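DTDP-4-dehydrorhamnose reductase (Sulfolobus tokodaii, PDB 2GGS) binds NADPH and, judged by its family, probably reduces dTDP-4-dehydrorhamnose in the making of dTDP-rhamnose. Local coordinates at residues 174-184 / 207-218. Numbering follows the deposited sequence.
Sequences VFAFKGYYSPI and VAGERISRFELA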
ATOM      1  N   VAL A 174     -22.334  -5.824  -7.990  1.00 28.64           N
ATOM      2  CA  VAL A 174     -21.265  -5.509  -7.056  1.00 27.08           C
ATOM      3  C   VAL A 174     -21.810  -5.534  -5.643  1.00 27.28           C
ATOM      4  O   VAL A 174     -22.800  -4.865  -5.331  1.00 27.50           O
ATOM      5  CB  VAL A 174     -20.657  -4.088  -7.327  1.00 26.65           C
ATOM      6  CG1 VAL A 174     -19.815  -3.639  -6.141  1.00 27.02           C
ATOM      7  CG2 VAL A 174     -19.808  -4.101  -8.559  1.00 26.86           C
ATOM      8  N   PHE A 175     -21.179  -6.327  -4.782  1.00 26.60           N
ATOM      9  CA  PHE A 175     -21.503  -6.331  -3.365  1.00 26.97           C
ATOM     10  C   PHE A 175     -20.541  -5.439  -2.584  1.00 26.56           C
ATOM     11  O   PHE A 175     -19.361  -5.746  -2.440  1.00 27.99           O
ATOM     12  CB  PHE A 175     -21.530  -7.779  -2.853  1.00 27.33           C
ATOM     13  CG  PHE A 175     -22.585  -8.601  -3.524  1.00 27.04           C
ATOM     14  CD1 PHE A 175     -23.908  -8.518  -3.093  1.00 29.10           C
ATOM     15  CD2 PHE A 175     -22.286  -9.365  -4.635  1.00 27.80           C
ATOM     16  CE1 PHE A 175     -24.902  -9.241  -3.732  1.00 29.66           C
ATOM     17  CE2 PHE A 175     -23.276 -10.093  -5.289  1.00 29.34           C
ATOM     18  CZ  PHE A 175     -24.587 -10.022  -4.839  1.00 28.47           C
ATOM     19  N   ALA A 176     -21.038  -4.298  -2.131  1.00 24.55           N
ATOM     20  CA  ALA A 176     -20.174  -3.300  -1.532  1.00 23.98           C
ATOM     21  C   ALA A 176     -20.253  -3.385  -0.033  1.00 23.22           C
ATOM     22  O   ALA A 176     -21.300  -3.180   0.577  1.00 22.84           O
ATOM     23  CB  ALA A 176     -20.512  -1.861  -2.037  1.00 22.53           C
ATOM     24  N   PHE A 177     -19.107  -3.701   0.569  1.00 22.51           N
ATOM     25  CA  PHE A 177     -18.985  -3.722   2.006  1.00 21.61           C
ATOM     26  C   PHE A 177     -19.488  -2.422   2.633  1.00 21.43           C
ATOM     27  O   PHE A 177     -19.091  -1.332   2.218  1.00 21.28           O
ATOM     28  CB  PHE A 177     -17.514  -3.967   2.386  1.00 22.09           C
ATOM     29  CG  PHE A 177     -17.247  -3.971   3.868  1.00 23.01           C
ATOM     30  CD1 PHE A 177     -17.882  -4.895   4.711  1.00 24.94           C
ATOM     31  CD2 PHE A 177     -16.317  -3.083   4.428  1.00 23.06           C
ATOM     32  CE1 PHE A 177     -17.625  -4.920   6.092  1.00 24.83           C
ATOM     33  CE2 PHE A 177     -16.049  -3.087   5.818  1.00 23.95           C
ATOM     34  CZ  PHE A 177     -16.697  -4.029   6.652  1.00 22.63           C
ATOM     35  N   LYS A 178     -20.357  -2.554   3.632  1.00 21.18           N
ATOM     36  CA  LYS A 178     -20.758  -1.413   4.456  1.00 21.99           C
ATOM     37  C   LYS A 178     -19.620  -1.003   5.378  1.00 22.53           C
ATOM     38  O   LYS A 178     -19.440  -1.588   6.450  1.00 21.25           O
ATOM     39  CB  LYS A 178     -22.020  -1.726   5.276  1.00 23.25           C
ATOM     40  CG  LYS A 178     -22.608  -0.522   6.046  1.00 24.36           C
ATOM     41  CD  LYS A 178     -23.872  -0.950   6.812  1.00 24.88           C
ATOM     42  CE  LYS A 178     -24.302   0.021   7.874  1.00 29.96           C
ATOM     43  NZ  LYS A 178     -25.291  -0.682   8.754  1.00 30.39           N
ATOM     44  N   GLY A 179     -18.877   0.019   4.952  1.00 21.84           N
ATOM     45  CA  GLY A 179     -17.780   0.561   5.743  1.00 20.57           C
ATOM     46  C   GLY A 179     -17.009   1.570   4.919  1.00 19.52           C
ATOM     47  O   GLY A 179     -17.260   1.709   3.711  1.00 20.40           O
ATOM     48  N   TYR A 180     -16.056   2.230   5.568  1.00 18.85           N
ATOM     49  CA  TYR A 180     -15.386   3.447   5.048  1.00 18.14           C
ATOM     50  C   TYR A 180     -13.940   3.032   4.875  1.00 18.05           C
ATOM     51  O   TYR A 180     -13.386   2.367   5.766  1.00 18.02           O
ATOM     52  CB  TYR A 180     -15.578   4.605   5.971  1.00 19.02           C
ATOM     53  CG  TYR A 180     -17.055   4.946   6.114  1.00 19.84           C
ATOM     54  CD1 TYR A 180     -17.834   4.247   7.009  1.00 21.24           C
ATOM     55  CD2 TYR A 180     -17.640   5.962   5.347  1.00 22.51           C
ATOM     56  CE1 TYR A 180     -19.166   4.508   7.144  1.00 20.81           C
ATOM     57  CE2 TYR A 180     -19.026   6.262   5.479  1.00 20.60           C
ATOM     58  CZ  TYR A 180     -19.761   5.523   6.394  1.00 20.34           C
ATOM     59  OH  TYR A 180     -21.112   5.775   6.591  1.00 24.85           O
ATOM     60  N   TYR A 181     -13.268   3.554   3.872  1.00 17.83           N
ATOM     61  CA  TYR A 181     -11.860   3.876   3.961  1.00 17.41           C
ATOM     62  C   TYR A 181     -11.368   5.099   3.201  1.00 18.07           C
ATOM     63  O   TYR A 181     -12.160   6.007   2.937  1.00 18.07           O
ATOM     64  CB  TYR A 181     -11.208   2.560   3.383  1.00 17.61           C
ATOM     65  CG  TYR A 181     -11.413   2.285   1.862  1.00 18.10           C
ATOM     66  CD1 TYR A 181     -12.607   2.644   1.192  1.00 19.38           C
ATOM     67  CD2 TYR A 181     -10.429   1.621   1.125  1.00 16.29           C
ATOM     68  CE1 TYR A 181     -12.786   2.418  -0.172  1.00 20.00           C
ATOM     69  CE2 TYR A 181     -10.603   1.352  -0.244  1.00 16.68           C
ATOM     70  CZ  TYR A 181     -11.781   1.754  -0.896  1.00 19.28           C
ATOM     71  OH  TYR A 181     -11.913   1.527  -2.253  1.00 20.11           O
ATOM     72  N   SER A 182     -10.072   5.142   2.848  1.00 15.84           N
ATOM     73  CA  SER A 182      -9.523   6.331   2.230  1.00 17.56           C
ATOM     74  C   SER A 182      -8.686   6.018   0.952  1.00 15.98           C
ATOM     75  O   SER A 182      -7.471   6.210   0.934  1.00 14.87           O
ATOM     76  CB  SER A 182      -8.681   7.130   3.256  1.00 18.47           C
ATOM     77  OG  SER A 182      -7.852   6.273   3.966  1.00 28.66           O
ATOM     78  N   PRO A 183      -9.365   5.593  -0.121  1.00 16.25           N
ATOM     79  CA  PRO A 183      -8.645   5.066  -1.284  1.00 15.99           C
ATOM     80  C   PRO A 183      -7.794   6.146  -1.964  1.00 16.36           C
ATOM     81  O   PRO A 183      -8.245   7.290  -2.128  1.00 17.44           O
ATOM     82  CB  PRO A 183      -9.775   4.599  -2.213  1.00 16.67           C
ATOM     83  CG  PRO A 183     -10.986   5.456  -1.792  1.00 15.50           C
ATOM     84  CD  PRO A 183     -10.834   5.534  -0.300  1.00 15.37           C
ATOM     85  N   ILE A 184      -6.569   5.794  -2.345  1.00 14.03           N
ATOM     86  CA  ILE A 184      -5.683   6.667  -3.085  1.00 14.55           C
ATOM     87  C   ILE A 184      -5.212   5.917  -4.319  1.00 14.55           C
ATOM     88  O   ILE A 184      -4.951   4.698  -4.244  1.00 14.10           O
ATOM     89  CB  ILE A 184      -4.483   7.119  -2.168  1.00 15.44           C
ATOM     90  CG1 ILE A 184      -3.572   8.177  -2.836  1.00 14.54           C
ATOM     91  CG2 ILE A 184      -3.681   5.840  -1.612  1.00 13.48           C
ATOM     92  CD1 ILE A 184      -2.559   8.773  -1.858  1.00 15.40           C
ATOM     93  N   VAL A 207      -0.564   8.870   4.478  1.00 14.18           N
ATOM     94  CA  VAL A 207      -0.784   9.464   3.155  1.00 14.24           C
ATOM     95  C   VAL A 207      -1.882   8.629   2.456  1.00 15.04           C
ATOM     96  O   VAL A 207      -1.604   7.564   1.916  1.00 15.29           O
ATOM     97  CB  VAL A 207       0.508   9.518   2.278  1.00 14.08           C
ATOM     98  CG1 VAL A 207       0.233  10.212   0.968  1.00 14.32           C
ATOM     99  CG2 VAL A 207       1.677  10.208   2.999  1.00 15.25           C
ATOM    100  N   ALA A 208      -3.132   9.108   2.479  1.00 14.27           N
ATOM    101  CA  ALA A 208      -4.245   8.408   1.836  1.00 14.88           C
ATOM    102  C   ALA A 208      -5.322   9.386   1.356  1.00 15.99           C
ATOM    103  O   ALA A 208      -5.123  10.607   1.435  1.00 17.10           O
ATOM    104  CB  ALA A 208      -4.845   7.368   2.775  1.00 14.77           C
ATOM    105  N   GLY A 209      -6.420   8.843   0.849  1.00 15.51           N
ATOM    106  CA  GLY A 209      -7.439   9.642   0.159  1.00 16.00           C
ATOM    107  C   GLY A 209      -8.469  10.214   1.122  1.00 16.06           C
ATOM    108  O   GLY A 209      -8.285  10.206   2.305  1.00 16.74           O
ATOM    109  N   GLU A 210      -9.561  10.733   0.576  1.00 17.00           N
ATOM    110  CA  GLU A 210     -10.658  11.241   1.401  1.00 18.50           C
ATOM    111  C   GLU A 210     -11.509  10.061   1.867  1.00 18.11           C
ATOM    112  O   GLU A 210     -11.672   9.062   1.143  1.00 17.87           O
ATOM    113  CB  GLU A 210     -11.519  12.203   0.564  1.00 19.43           C
ATOM    114  CG  GLU A 210     -10.790  13.417   0.046  1.00 26.13           C
ATOM    115  CD  GLU A 210     -11.004  14.631   0.941  1.00 32.23           C
ATOM    116  OE1 GLU A 210     -10.384  15.673   0.661  1.00 36.64           O
ATOM    117  OE2 GLU A 210     -11.757  14.531   1.941  1.00 36.54           O
ATOM    118  N   ARG A 211     -12.048  10.162   3.083  1.00 17.39           N
ATOM    119  CA  ARG A 211     -12.930   9.124   3.627  1.00 18.10           C
ATOM    120  C   ARG A 211     -14.174   8.926   2.737  1.00 18.53           C
ATOM    121  O   ARG A 211     -14.858   9.898   2.414  1.00 18.25           O
ATOM    122  CB  ARG A 211     -13.373   9.499   5.038  1.00 19.46           C
ATOM    123  CG  ARG A 211     -14.416   8.531   5.673  1.00 18.16           C
ATOM    124  CD  ARG A 211     -14.708   9.022   7.120  1.00 20.35           C
ATOM    125  NE  ARG A 211     -15.633   8.170   7.861  1.00 21.73           N
ATOM    126  CZ  ARG A 211     -16.962   8.235   7.784  1.00 20.74           C
ATOM    127  NH1 ARG A 211     -17.546   9.133   7.005  1.00 22.87           N
ATOM    128  NH2 ARG A 211     -17.703   7.416   8.529  1.00 23.62           N
ATOM    129  N   ILE A 212     -14.453   7.681   2.347  1.00 17.30           N
ATOM    130  CA  ILE A 212     -15.608   7.372   1.515  1.00 17.77           C
ATOM    131  C   ILE A 212     -16.076   5.958   1.797  1.00 17.21           C
ATOM    132  O   ILE A 212     -15.283   5.107   2.204  1.00 17.02           O
ATOM    133  CB  ILE A 212     -15.260   7.552  -0.011  1.00 17.51           C
ATOM    134  CG1 ILE A 212     -16.514   7.658  -0.901  1.00 17.83           C
ATOM    135  CG2 ILE A 212     -14.340   6.399  -0.491  1.00 18.75           C
ATOM    136  CD1 ILE A 212     -16.208   7.963  -2.389  1.00 19.06           C
ATOM    137  N   SER A 213     -17.378   5.713   1.618  1.00 16.48           N
ATOM    138  CA  SER A 213     -17.906   4.366   1.776  1.00 16.88           C
ATOM    139  C   SER A 213     -17.692   3.583   0.482  1.00 16.24           C
ATOM    140  O   SER A 213     -17.615   4.166  -0.614  1.00 16.32           O
ATOM    141  CB  SER A 213     -19.408   4.416   2.179  1.00 18.38           C
ATOM    142  OG  SER A 213     -20.229   4.796   1.077  1.00 18.93           O
ATOM    143  N   ARG A 214     -17.618   2.249   0.578  1.00 16.38           N
ATOM    144  CA  ARG A 214     -17.496   1.474  -0.653  1.00 17.11           C
ATOM    145  C   ARG A 214     -18.704   1.674  -1.558  1.00 17.05           C
ATOM    146  O   ARG A 214     -18.579   1.699  -2.782  1.00 16.73           O
ATOM    147  CB  ARG A 214     -17.367  -0.017  -0.320  1.00 16.97           C
ATOM    148  CG  ARG A 214     -15.929  -0.454  -0.010  1.00 18.64           C
ATOM    149  CD  ARG A 214     -15.539  -0.210   1.385  1.00 21.30           C
ATOM    150  NE  ARG A 214     -14.262  -0.867   1.732  1.00 21.84           N
ATOM    151  CZ  ARG A 214     -13.607  -0.669   2.868  1.00 23.48           C
ATOM    152  NH1 ARG A 214     -14.065   0.183   3.780  1.00 20.14           N
ATOM    153  NH2 ARG A 214     -12.471  -1.323   3.087  1.00 22.65           N
ATOM    154  N   PHE A 215     -19.875   1.797  -0.932  1.00 17.13           N
ATOM    155  CA  PHE A 215     -21.141   1.944  -1.659  1.00 17.88           C
ATOM    156  C   PHE A 215     -21.117   3.222  -2.486  1.00 16.86           C
ATOM    157  O   PHE A 215     -21.383   3.203  -3.696  1.00 16.52           O
ATOM    158  CB  PHE A 215     -22.305   1.960  -0.667  1.00 18.11           C
ATOM    159  CG  PHE A 215     -23.687   1.901  -1.322  1.00 19.16           C
ATOM    160  CD1 PHE A 215     -24.030   0.844  -2.162  1.00 18.10           C
ATOM    161  CD2 PHE A 215     -24.634   2.877  -1.045  1.00 21.28           C
ATOM    162  CE1 PHE A 215     -25.305   0.765  -2.778  1.00 20.19           C
ATOM    163  CE2 PHE A 215     -25.915   2.819  -1.642  1.00 19.52           C
ATOM    164  CZ  PHE A 215     -26.243   1.736  -2.499  1.00 19.57           C
ATOM    165  N   GLU A 216     -20.767   4.334  -1.849  1.00 17.47           N
ATOM    166  CA  GLU A 216     -20.786   5.578  -2.605  1.00 18.12           C
ATOM    167  C   GLU A 216     -19.743   5.481  -3.716  1.00 18.93           C
ATOM    168  O   GLU A 216     -19.989   5.898  -4.847  1.00 19.16           O
ATOM    169  CB  GLU A 216     -20.550   6.815  -1.736  1.00 18.46           C
ATOM    170  CG  GLU A 216     -20.527   8.083  -2.605  1.00 19.29           C
ATOM    171  CD  GLU A 216     -20.154   9.376  -1.899  1.00 19.32           C
ATOM    172  OE1 GLU A 216     -19.525   9.333  -0.824  1.00 19.63           O
ATOM    173  OE2 GLU A 216     -20.472  10.462  -2.481  1.00 22.03           O
ATOM    174  N   LEU A 217     -18.571   4.917  -3.391  1.00 17.04           N
ATOM    175  CA  LEU A 217     -17.504   4.837  -4.387  1.00 18.54           C
ATOM    176  C   LEU A 217     -17.940   4.038  -5.609  1.00 18.49           C
ATOM    177  O   LEU A 217     -17.719   4.462  -6.741  1.00 17.56           O
ATOM    178  CB  LEU A 217     -16.224   4.243  -3.775  1.00 17.83           C
ATOM    179  CG  LEU A 217     -15.014   4.076  -4.702  1.00 19.98           C
ATOM    180  CD1 LEU A 217     -14.677   5.387  -5.401  1.00 19.75           C
ATOM    181  CD2 LEU A 217     -13.829   3.603  -3.900  1.00 19.45           C
ATOM    182  N   ALA A 218     -18.601   2.906  -5.358  1.00 19.04           N
ATOM    183  CA  ALA A 218     -19.054   2.014  -6.409  1.00 18.32           C
ATOM    184  C   ALA A 218     -20.083   2.723  -7.299  1.00 19.52           C
ATOM    185  O   ALA A 218     -19.994   2.651  -8.516  1.00 19.70           O
ATOM    186  CB  ALA A 218     -19.637   0.750  -5.797  1.00 18.80           C
TER
HETATM  187  O   HOH W   1     -20.397   1.014   1.882  1.00 18.09           O
HETATM  188  O   HOH W   2      -9.516   9.672  -2.411  1.00 19.14           O
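Tyr-181 and Ile-212 exchange two backbone hydrogen bonds, Ile-212 N to Tyr-181 O at 2.9 Å and Tyr-181 N to Ile-212 O at 3.0 Å, and so form the hydrogen-bonded pair of a very short antiparallel ladder. Tyr-180 and Ser-213 make the adjoining non-hydrogen-bonded pair. Arg-214 N donates to Gly-179 O at one end; past the other, where the strand register no longer holds, Gly-209 N reaches Ser-182 O from above the carbonyl plane. One water links Phe-177 O to Phe-215 N, another Pro-183 O to Glu-210 N.

That arginines stack flat on aromatic rings is illustrated twice here. The guanidinium of Arg-211 lies on Tyr-180, its CZ 3.7 Å from the ring centroid and its NH2 over the ring centre, a cation-pi stack reached by a chain extended from CG to NE; Asp-247 forms a salt bridge with NE. An alanine in place of Tyr-180 would take away the flat surface under this guanidinium, which would probably be freer to turn even with Asp-247 at NE.

The ladder lies beyond the main parallel sheet of the Rossmann fold, in the part that, as in related reductases, probably binds the substrate, and strand 212-213 runs straight into helix 214-224. Ser-213 is the N-cap, OG accepting from Glu-216 N at 3.0 Å.

Arg-214 bends at chi2 (84°), which lays its guanidinium flat on one face of Tyr-181 (planes 16° apart), CZ 4.1 Å from the ring centroid, while the edge of the Phe-177 ring meets the opposite guanidinium face. Pro-183 CD covers the other face of Tyr-181, whose side chain comes within about 6 Å of the bound NADPH. Ile-212 CG2 packs on Pro-183 CD at 3.6 Å, Leu-217 CD2 touches Pro-183 CG and Tyr-181 CE1, and Ala-176 CB rests at the Phe-215 ring edge.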